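PDB 6QVF: prepilin-like protein from Thermus thermophilus, which is a type IV pilin-like competence protein that probably takes part in DNA uptake during natural transformation, perhaps as a DNA receptor at the pilus tip. Local coordinates for residues S57-S66 and R78-L89; A18-V29 and G116-A124. All coordinates share one frame; numbering follows the deposited sequence.

Interaction 1 of 2, residues S57-S66 and R78-L89; sequences SFYFVDYYFS and RGGSVANLRPGL
S57 meets R86 at the start of a contact that illustrates how one buried carboxylate can organise a loop. S57 OG accepts from both NH1 and NH2 of R86, close to the guanidinium plane, and also hydrogen-bonds to Y41 O. Y59 follows with the face of its ring. The guanidinium of R86 lies almost flat on it, planes 12° apart and R86 CZ 4.0 Å from the centroid of the Y59 ring, a stacked cation-pi pair; the phenol oxygen is hydrogen-bonded to E33. V61 then lays CG1 over a face of the R78 guanidinium, 3.8 Å above its plane. D62 is the anchor. With CG anti to the carbonyl carbon (chi1 -57°), its carboxylate reaches the loop and takes four bonds. R78 grips it end-on, NH1 to OD1 (2.8 Å) and NH2 to OD2 (3.0 Å), while from the opposite face of the carboxylate come the backbone N of R86, nearly straight to OD1 on its anti side (167°), and R86 NH1 to OD2 at 2.8 Å. Two arginines around a single acid probably keep it ionised, and the four donors fix its rotation. Next along the helix, Y63 receives L89 CD1 over its ring centre, 4.1 Å from the centroid. F65 CB touches L85 CD1 at 3.8 Å, and S66 OG, bonded to D62 O, accepts from a water that also donates to R86 O. The 59-66 helix thus wears the 78-89 loop on one flank, with D43 as a second acidic partner for R78, while F60 and Y64 extend to V118 of strand 117-125, F60 also meets V29 of helix 2-30, and S57 packs on V35 of strand 32-35.

Interaction 2 of 2, residues A18-V29 and G116-A124; sequences AVQVLERRSAEV and GVVTVVVTA
L22 has CG anti to the backbone N (chi1 -178°), which carries CD1 to the strand, 3.7 Å from V120 CG1 and close to V120 O. V122 places CG1 anti to its carbonyl carbon (chi1 -55°), turning that methyl to V21 CG1 at 4.0 Å and leaving V122 CG2 against A18, 3.8 Å from its CB and nearer still to its carbonyl oxygen. The same principle, one strand residue fitting among several helix residues, is repeated at V120: CG1 also rests against R25 CB (3.8 Å), and CG2 lies near S26 OG and V29 CG2. The serine hydroxyl is buried, yet satisfied by donating to L22 O at 2.8 Å, on the other face of that carbonyl from S26 N. At the ends, V29 and V118 meet tip to tip, CG1 to CG1 at 3.9 Å, and the small A18 and A124 allow their backbones to approach. R25 contributes aliphatic carbon here, whereas its guanidinium turns off to a salt bridge with E95 of strand 92-97 and a cation-pi contact with W104 of strand 100-108. The axes come within 8.2 Å and run nearly antiparallel at 157°, an alignment that lets alternate residues from V118 to A124 pack along the helix. A long N-terminal helix laid against an antiparallel four-stranded sheet is the hallmark of the type IV pilin fold.

Interactions 1 and 2 lie about 18 Å apart between centres and meet through the 59-66 helix, whose F60 and Y64 rest near the start of strand 117-125 while Y59 and F60 touch the end of helix 2-30. In chain order, segment 18-29 comes first, then both halves of interaction 1, and finally 116-124, so the long-range helix-to-sheet contact encloses the more local one. Interaction 2 is part of the nonpolar helix-to-sheet core; interaction 1 is a salt-bridge network that ties the loop before strand 92-97 to the short helix. The 59-66 helix lies between the two, turning F60 and Y64 to the core and D62, Y63 and F65 to the loop.

Interaction 1 of 2, residues S57-S66 and R78-L89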
loop_
_atom_site.group_PDB
_atom_site.type_symbol
_atom_site.label_atom_id
_atom_site.label_comp_id
_atom_site.label_asym_id
_atom_site.label_seq_id
_atom_site.Cartn_x
_atom_site.Cartn_y
_atom_site.Cartn_z
ATOM N N SER B 57 -16.721 -19.917 7.983
ATOM C CA SER B 57 -15.696 -20.107 6.999
ATOM C C SER B 57 -15.221 -18.733 6.557
ATOM O O SER B 57 -16.036 -17.882 6.150
ATOM C CB SER B 57 -16.221 -20.892 5.833
ATOM O OG SER B 57 -15.231 -21.121 4.824
ATOM N N PHE B 58 -13.897 -18.530 6.620
ATOM C CA PHE B 58 -13.312 -17.245 6.220
ATOM C C PHE B 58 -12.616 -17.362 4.864
ATOM O O PHE B 58 -11.702 -18.150 4.712
ATOM C CB PHE B 58 -12.286 -16.767 7.249
ATOM C CG PHE B 58 -12.848 -16.543 8.624
ATOM C CD1 PHE B 58 -13.554 -15.400 8.898
ATOM C CD2 PHE B 58 -12.710 -17.477 9.638
ATOM C CE1 PHE B 58 -14.074 -15.164 10.151
ATOM C CE2 PHE B 58 -13.257 -17.244 10.891
ATOM C CZ PHE B 58 -13.942 -16.090 11.136
ATOM N N TYR B 59 -13.042 -16.535 3.921
ATOM C CA TYR B 59 -12.392 -16.502 2.621
ATOM C C TYR B 59 -10.927 -16.060 2.759
ATOM O O TYR B 59 -10.143 -16.288 1.840
ATOM C CB TYR B 59 -13.153 -15.607 1.643
ATOM C CG TYR B 59 -14.360 -16.256 1.021
ATOM C CD1 TYR B 59 -15.460 -16.596 1.791
ATOM C CD2 TYR B 59 -14.362 -16.649 -0.299
ATOM C CE1 TYR B 59 -16.576 -17.205 1.232
ATOM C CE2 TYR B 59 -15.479 -17.234 -0.882
ATOM C CZ TYR B 59 -16.578 -17.554 -0.103
ATOM O OH TYR B 59 -17.672 -18.177 -0.650
ATOM N N PHE B 60 -10.602 -15.365 3.845
ATOM C CA PHE B 60 -9.214 -14.975 4.109
ATOM C C PHE B 60 -8.293 -16.182 3.881
ATOM O O PHE B 60 -7.209 -16.077 3.283
ATOM C CB PHE B 60 -9.074 -14.409 5.516
ATOM C CG PHE B 60 -7.671 -14.003 5.850
ATOM C CD1 PHE B 60 -6.734 -14.946 6.259
ATOM C CD2 PHE B 60 -7.284 -12.689 5.678
ATOM C CE1 PHE B 60 -5.420 -14.565 6.502
ATOM C CE2 PHE B 60 -5.977 -12.310 5.984
ATOM C CZ PHE B 60 -5.062 -13.244 6.376
ATOM N N VAL B 61 -8.703 -17.332 4.413
ATOM C CA VAL B 61 -7.879 -18.551 4.311
ATOM C C VAL B 61 -7.681 -18.952 2.853
ATOM O O VAL B 61 -6.564 -19.286 2.433
ATOM C CB VAL B 61 -8.512 -19.696 5.120
ATOM C CG1 VAL B 61 -7.726 -20.997 5.008
ATOM C CG2 VAL B 61 -8.700 -19.304 6.571
ATOM N N ASP B 62 -8.765 -18.954 2.076
ATOM C CA ASP B 62 -8.714 -19.324 0.689
ATOM C C ASP B 62 -7.770 -18.398 -0.079
ATOM O O ASP B 62 -6.903 -18.865 -0.818
ATOM C CB ASP B 62 -10.100 -19.347 0.059
ATOM C CG ASP B 62 -10.990 -20.300 0.833
ATOM O OD1 ASP B 62 -10.845 -21.515 0.624
ATOM O OD2 ASP B 62 -11.749 -19.812 1.706
ATOM N N TYR B 63 -7.915 -17.098 0.120
ATOM C CA TYR B 63 -7.059 -16.171 -0.640
ATOM C C TYR B 63 -5.603 -16.284 -0.169
ATOM O O TYR B 63 -4.677 -16.243 -1.010
ATOM C CB TYR B 63 -7.556 -14.731 -0.520
ATOM C CG TYR B 63 -8.749 -14.462 -1.408
ATOM C CD1 TYR B 63 -8.592 -14.324 -2.773
ATOM C CD2 TYR B 63 -10.026 -14.310 -0.882
ATOM C CE1 TYR B 63 -9.673 -14.126 -3.606
ATOM C CE2 TYR B 63 -11.110 -14.085 -1.702
ATOM C CZ TYR B 63 -10.936 -13.980 -3.064
ATOM O OH TYR B 63 -12.022 -13.749 -3.855
ATOM N N TYR B 64 -5.379 -16.352 1.146
ATOM C CA TYR B 64 -4.030 -16.410 1.709
ATOM C C TYR B 64 -3.256 -17.608 1.143
ATOM O O TYR B 64 -2.118 -17.437 0.707
ATOM C CB TYR B 64 -4.051 -16.463 3.237
ATOM C CG TYR B 64 -2.667 -16.506 3.834
ATOM C CD1 TYR B 64 -1.884 -15.374 3.939
ATOM C CD2 TYR B 64 -2.086 -17.712 4.207
ATOM C CE1 TYR B 64 -0.581 -15.417 4.411
ATOM C CE2 TYR B 64 -0.783 -17.757 4.676
ATOM C CZ TYR B 64 -0.023 -16.617 4.778
ATOM O OH TYR B 64 1.292 -16.685 5.174
ATOM N N PHE B 65 -3.863 -18.796 1.142
ATOM C CA PHE B 65 -3.176 -19.989 0.709
ATOM C C PHE B 65 -3.262 -20.228 -0.810
ATOM O O PHE B 65 -2.479 -21.064 -1.334
ATOM C CB PHE B 65 -3.674 -21.211 1.486
ATOM C CG PHE B 65 -3.188 -21.207 2.910
ATOM C CD1 PHE B 65 -1.864 -21.476 3.210
ATOM C CD2 PHE B 65 -4.063 -20.958 3.955
ATOM C CE1 PHE B 65 -1.417 -21.487 4.522
ATOM C CE2 PHE B 65 -3.605 -20.960 5.254
ATOM C CZ PHE B 65 -2.296 -21.224 5.545
ATOM N N SER B 66 -4.151 -19.542 -1.536
ATOM C CA SER B 66 -4.307 -19.804 -2.966
ATOM C C SER B 66 -3.538 -18.822 -3.837
ATOM O O SER B 66 -3.342 -19.114 -4.984
ATOM C CB SER B 66 -5.746 -19.778 -3.393
ATOM O OG SER B 66 -6.513 -20.727 -2.646
ATOM N N ARG B 78 -7.898 -26.258 7.417
ATOM C CA ARG B 78 -8.448 -26.882 6.231
ATOM C C ARG B 78 -7.872 -28.288 6.027
ATOM O O ARG B 78 -7.639 -28.694 4.944
ATOM C CB ARG B 78 -8.221 -26.012 4.986
ATOM C CG ARG B 78 -8.833 -24.609 5.093
ATOM C CD ARG B 78 -10.357 -24.606 5.197
ATOM N NE ARG B 78 -10.917 -23.268 5.227
ATOM C CZ ARG B 78 -11.224 -22.540 4.148
ATOM N NH1 ARG B 78 -11.020 -23.022 2.922
ATOM N NH2 ARG B 78 -11.672 -21.304 4.337
ATOM N N GLY B 79 -7.623 -29.002 7.113
ATOM C CA GLY B 79 -7.131 -30.380 7.036
ATOM C C GLY B 79 -5.759 -30.500 6.386
ATOM O O GLY B 79 -5.348 -31.588 5.960
ATOM N N GLY B 80 -5.037 -29.387 6.298
ATOM C CA GLY B 80 -3.661 -29.386 5.732
ATOM C C GLY B 80 -3.638 -29.668 4.247
ATOM O O GLY B 80 -2.561 -29.999 3.736
ATOM N N SER B 81 -4.771 -29.477 3.545
ATOM C CA SER B 81 -4.886 -29.908 2.156
ATOM C C SER B 81 -5.334 -28.783 1.225
ATOM O O SER B 81 -6.313 -28.074 1.502
ATOM C CB SER B 81 -5.843 -31.059 2.031
ATOM O OG SER B 81 -6.056 -31.373 0.671
ATOM N N VAL B 82 -4.644 -28.662 0.079
ATOM C CA VAL B 82 -5.061 -27.701 -0.961
ATOM C C VAL B 82 -6.446 -28.065 -1.510
ATOM O O VAL B 82 -7.095 -27.202 -2.128
ATOM C CB VAL B 82 -4.042 -27.535 -2.107
ATOM C CG1 VAL B 82 -2.718 -27.039 -1.586
ATOM C CG2 VAL B 82 -3.868 -28.795 -2.929
ATOM N N ALA B 83 -6.875 -29.325 -1.346
ATOM C CA ALA B 83 -8.195 -29.745 -1.828
ATOM C C ALA B 83 -9.319 -29.062 -1.032
ATOM O O ALA B 83 -10.445 -29.019 -1.460
ATOM C CB ALA B 83 -8.329 -31.244 -1.769
ATOM N N ASN B 84 -8.991 -28.522 0.136
ATOM C CA ASN B 84 -9.971 -27.881 1.016
ATOM C C ASN B 84 -9.830 -26.359 0.961
ATOM O O ASN B 84 -10.276 -25.654 1.853
ATOM C CB ASN B 84 -9.824 -28.381 2.452
ATOM C CG ASN B 84 -10.109 -29.866 2.566
ATOM O OD1 ASN B 84 -10.900 -30.395 1.781
ATOM N ND2 ASN B 84 -9.440 -30.538 3.499
ATOM N N LEU B 85 -9.219 -25.856 -0.112
ATOM C CA LEU B 85 -9.262 -24.433 -0.493
ATOM C C LEU B 85 -10.259 -24.250 -1.650
ATOM O O LEU B 85 -10.352 -25.066 -2.595
ATOM C CB LEU B 85 -7.861 -23.963 -0.880
ATOM C CG LEU B 85 -6.747 -24.159 0.128
ATOM C CD1 LEU B 85 -5.433 -23.858 -0.552
ATOM C CD2 LEU B 85 -6.940 -23.281 1.354
ATOM N N ARG B 86 -11.035 -23.170 -1.577
ATOM C CA ARG B 86 -12.099 -22.955 -2.515
ATOM C C ARG B 86 -11.548 -22.827 -3.933
ATOM O O ARG B 86 -10.591 -22.104 -4.180
ATOM C CB ARG B 86 -12.862 -21.681 -2.161
ATOM C CG ARG B 86 -13.863 -21.867 -1.043
ATOM C CD ARG B 86 -14.554 -20.572 -0.711
ATOM N NE ARG B 86 -15.635 -20.841 0.252
ATOM C CZ ARG B 86 -15.554 -20.735 1.575
ATOM N NH1 ARG B 86 -14.420 -20.376 2.173
ATOM N NH2 ARG B 86 -16.627 -21.003 2.303
ATOM N N PRO B 87 -12.155 -23.534 -4.917
ATOM C CA PRO B 87 -11.713 -23.468 -6.305
ATOM C C PRO B 87 -12.304 -22.211 -6.944
ATOM O O PRO B 87 -13.247 -21.654 -6.444
ATOM C CB PRO B 87 -12.299 -24.771 -6.878
ATOM C CG PRO B 87 -13.625 -24.885 -6.157
ATOM C CD PRO B 87 -13.294 -24.461 -4.737
ATOM N N GLY B 88 -11.725 -21.731 -8.040
ATOM C CA GLY B 88 -12.416 -20.690 -8.780
ATOM C C GLY B 88 -12.362 -19.306 -8.137
ATOM O O GLY B 88 -13.172 -18.459 -8.451
ATOM N N LEU B 89 -11.457 -19.093 -7.183
ATOM C CA LEU B 89 -11.100 -17.733 -6.825
ATOM C C LEU B 89 -10.162 -17.188 -7.894
ATOM O O LEU B 89 -9.317 -17.891 -8.406
ATOM C CB LEU B 89 -10.372 -17.691 -5.482
ATOM C CG LEU B 89 -11.081 -18.336 -4.314
ATOM C CD1 LEU B 89 -10.224 -18.198 -3.081
ATOM C CD2 LEU B 89 -12.433 -17.721 -4.091
HETATM O O HOH W 1 -7.864 -22.465 -4.368
#

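Interaction 2 of 2, residues A18-V29 and G116-A124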
loop_
_atom_site.group_PDB
_atom_site.type_symbol
_atom_site.label_atom_id
_atom_site.label_comp_id
_atom_site.label_asym_id
_atom_site.label_seq_id
_atom_site.Cartn_x
_atom_site.Cartn_y
_atom_site.Cartn_z
ATOM N N ALA B 18 -9.392 3.362 -8.758
ATOM C CA ALA B 18 -8.554 2.504 -7.935
ATOM C C ALA B 18 -9.259 2.198 -6.611
ATOM O O ALA B 18 -9.212 1.046 -6.158
ATOM C CB ALA B 18 -7.219 3.142 -7.686
ATOM N N VAL B 19 -9.835 3.214 -5.952
ATOM C CA VAL B 19 -10.470 3.001 -4.653
ATOM C C VAL B 19 -11.573 1.940 -4.782
ATOM O O VAL B 19 -11.736 1.079 -3.886
ATOM C CB VAL B 19 -11.017 4.328 -4.078
ATOM C CG1 VAL B 19 -12.009 4.086 -2.950
ATOM C CG2 VAL B 19 -9.859 5.163 -3.564
ATOM N N GLN B 20 -12.409 2.067 -5.822
ATOM C CA GLN B 20 -13.583 1.202 -6.010
ATOM C C GLN B 20 -13.124 -0.267 -6.090
ATOM O O GLN B 20 -13.679 -1.176 -5.461
ATOM C CB GLN B 20 -14.301 1.631 -7.293
ATOM C CG GLN B 20 -15.572 0.870 -7.562
ATOM C CD GLN B 20 -16.218 1.237 -8.879
ATOM O OE1 GLN B 20 -16.545 0.352 -9.648
ATOM N NE2 GLN B 20 -16.413 2.532 -9.137
ATOM N N VAL B 21 -12.091 -0.510 -6.878
ATOM C CA VAL B 21 -11.565 -1.861 -7.065
ATOM C C VAL B 21 -10.885 -2.354 -5.781
ATOM O O VAL B 21 -11.076 -3.492 -5.352
ATOM C CB VAL B 21 -10.602 -1.907 -8.264
ATOM C CG1 VAL B 21 -9.952 -3.278 -8.395
ATOM C CG2 VAL B 21 -11.333 -1.497 -9.539
ATOM N N LEU B 22 -10.096 -1.504 -5.126
ATOM C CA LEU B 22 -9.463 -1.873 -3.882
ATOM C C LEU B 22 -10.501 -2.259 -2.829
ATOM O O LEU B 22 -10.322 -3.273 -2.127
ATOM C CB LEU B 22 -8.605 -0.714 -3.367
ATOM C CG LEU B 22 -7.835 -1.005 -2.082
ATOM C CD1 LEU B 22 -6.792 -2.062 -2.327
ATOM C CD2 LEU B 22 -7.195 0.260 -1.523
ATOM N N GLU B 23 -11.616 -1.519 -2.769
ATOM C CA GLU B 23 -12.686 -1.805 -1.777
ATOM C C GLU B 23 -13.314 -3.163 -2.104
ATOM O O GLU B 23 -13.546 -3.999 -1.193
ATOM C CB GLU B 23 -13.752 -0.703 -1.834
ATOM C CG GLU B 23 -13.366 0.588 -1.141
ATOM C CD GLU B 23 -14.315 1.771 -1.291
ATOM O OE1 GLU B 23 -15.130 1.815 -2.272
ATOM O OE2 GLU B 23 -14.240 2.641 -0.399
ATOM N N ARG B 24 -13.591 -3.416 -3.375
ATOM C CA ARG B 24 -14.311 -4.643 -3.734
ATOM C C ARG B 24 -13.416 -5.860 -3.490
ATOM O O ARG B 24 -13.874 -6.864 -2.916
ATOM C CB ARG B 24 -14.806 -4.616 -5.167
ATOM C CG ARG B 24 -16.161 -3.925 -5.271
ATOM C CD ARG B 24 -16.889 -4.210 -6.562
ATOM N NE ARG B 24 -16.097 -3.775 -7.701
ATOM C CZ ARG B 24 -16.083 -2.541 -8.150
ATOM N NH1 ARG B 24 -16.900 -1.639 -7.614
ATOM N NH2 ARG B 24 -15.225 -2.218 -9.098
ATOM N N ARG B 25 -12.132 -5.770 -3.866
ATOM C CA ARG B 25 -11.252 -6.917 -3.684
ATOM C C ARG B 25 -10.899 -7.130 -2.205
ATOM O O ARG B 25 -10.823 -8.276 -1.736
ATOM C CB ARG B 25 -10.010 -6.777 -4.569
ATOM C CG ARG B 25 -10.381 -6.712 -6.039
ATOM C CD ARG B 25 -11.076 -7.960 -6.557
ATOM N NE ARG B 25 -11.627 -7.839 -7.893
ATOM C CZ ARG B 25 -12.279 -8.817 -8.538
ATOM N NH1 ARG B 25 -12.489 -10.007 -7.969
ATOM N NH2 ARG B 25 -12.686 -8.598 -9.787
ATOM N N SER B 26 -10.751 -6.057 -1.416
ATOM C CA SER B 26 -10.477 -6.202 0.030
ATOM C C SER B 26 -11.681 -6.818 0.738
ATOM O O SER B 26 -11.522 -7.629 1.634
ATOM C CB SER B 26 -10.149 -4.859 0.679
ATOM O OG SER B 26 -8.976 -4.321 0.103
ATOM N N ALA B 27 -12.891 -6.437 0.319
ATOM C CA ALA B 27 -14.103 -7.025 0.918
ATOM C C ALA B 27 -14.165 -8.534 0.672
ATOM O O ALA B 27 -14.635 -9.287 1.522
ATOM C CB ALA B 27 -15.350 -6.344 0.403
ATOM N N GLU B 28 -13.714 -8.991 -0.477
ATOM C CA GLU B 28 -13.648 -10.422 -0.786
ATOM C C GLU B 28 -12.727 -11.153 0.188
ATOM O O GLU B 28 -13.048 -12.211 0.668
ATOM C CB GLU B 28 -13.170 -10.638 -2.207
ATOM C CG GLU B 28 -14.164 -10.044 -3.185
ATOM C CD GLU B 28 -14.690 -11.024 -4.182
ATOM O OE1 GLU B 28 -15.472 -11.894 -3.733
ATOM O OE2 GLU B 28 -14.297 -10.928 -5.380
ATOM N N VAL B 29 -11.579 -10.566 0.502
ATOM C CA VAL B 29 -10.635 -11.165 1.417
ATOM C C VAL B 29 -11.263 -11.292 2.818
ATOM O O VAL B 29 -10.963 -12.256 3.533
ATOM C CB VAL B 29 -9.338 -10.348 1.450
ATOM C CG1 VAL B 29 -8.407 -10.827 2.552
ATOM C CG2 VAL B 29 -8.651 -10.387 0.106
ATOM N N GLY B 116 -0.241 -14.877 8.116
ATOM C CA GLY B 116 -1.576 -14.330 8.338
ATOM C C GLY B 116 -1.786 -12.911 7.813
ATOM O O GLY B 116 -2.621 -12.146 8.360
ATOM N N VAL B 117 -1.061 -12.565 6.747
ATOM C CA VAL B 117 -1.197 -11.284 6.093
ATOM C C VAL B 117 -1.553 -11.491 4.620
ATOM O O VAL B 117 -0.891 -12.258 3.871
ATOM C CB VAL B 117 0.088 -10.444 6.233
ATOM C CG1 VAL B 117 -0.058 -9.102 5.512
ATOM C CG2 VAL B 117 0.494 -10.281 7.675
ATOM N N VAL B 118 -2.567 -10.719 4.162
ATOM C CA VAL B 118 -2.901 -10.636 2.771
ATOM C C VAL B 118 -2.792 -9.180 2.329
ATOM O O VAL B 118 -3.257 -8.311 3.039
ATOM C CB VAL B 118 -4.309 -11.185 2.485
ATOM C CG1 VAL B 118 -4.793 -10.800 1.105
ATOM C CG2 VAL B 118 -4.365 -12.696 2.701
ATOM N N THR B 119 -2.151 -8.935 1.185
ATOM C CA THR B 119 -2.137 -7.616 0.563
ATOM C C THR B 119 -3.053 -7.584 -0.663
ATOM O O THR B 119 -3.199 -8.573 -1.443
ATOM C CB THR B 119 -0.721 -7.157 0.226
ATOM O OG1 THR B 119 -0.212 -8.082 -0.724
ATOM C CG2 THR B 119 0.187 -7.106 1.434
ATOM N N VAL B 120 -3.656 -6.401 -0.850
ATOM C CA VAL B 120 -4.457 -6.094 -2.000
ATOM C C VAL B 120 -3.864 -4.811 -2.603
ATOM O O VAL B 120 -3.721 -3.794 -1.910
ATOM C CB VAL B 120 -5.951 -5.913 -1.666
ATOM C CG1 VAL B 120 -6.788 -5.716 -2.931
ATOM C CG2 VAL B 120 -6.471 -7.051 -0.793
ATOM N N VAL B 121 -3.433 -4.896 -3.855
ATOM C CA VAL B 121 -2.768 -3.794 -4.534
ATOM C C VAL B 121 -3.442 -3.539 -5.860
ATOM O O VAL B 121 -3.643 -4.477 -6.620
ATOM C CB VAL B 121 -1.266 -4.068 -4.670
ATOM C CG1 VAL B 121 -0.544 -2.918 -5.334
ATOM C CG2 VAL B 121 -0.687 -4.343 -3.307
ATOM N N VAL B 122 -3.672 -2.255 -6.166
ATOM C CA VAL B 122 -4.296 -1.863 -7.403
ATOM C C VAL B 122 -3.517 -0.726 -8.051
ATOM O O VAL B 122 -2.962 0.122 -7.370
ATOM C CB VAL B 122 -5.768 -1.467 -7.200
ATOM C CG1 VAL B 122 -6.537 -2.597 -6.526
ATOM C CG2 VAL B 122 -5.912 -0.163 -6.448
ATOM N N THR B 123 -3.550 -0.726 -9.377
ATOM C CA THR B 123 -2.994 0.388 -10.137
ATOM C C THR B 123 -3.970 0.782 -11.243
ATOM O O THR B 123 -4.237 -0.035 -12.161
ATOM C CB THR B 123 -1.630 0.045 -10.730
ATOM O OG1 THR B 123 -0.653 -0.227 -9.730
ATOM C CG2 THR B 123 -1.087 1.166 -11.604
ATOM N N ALA B 124 -4.469 2.012 -11.140
ATOM C CA ALA B 124 -5.345 2.597 -12.176
ATOM C C ALA B 124 -4.485 3.391 -13.154
ATOM O O ALA B 124 -3.700 4.214 -12.733
ATOM C CB ALA B 124 -6.352 3.512 -11.565
#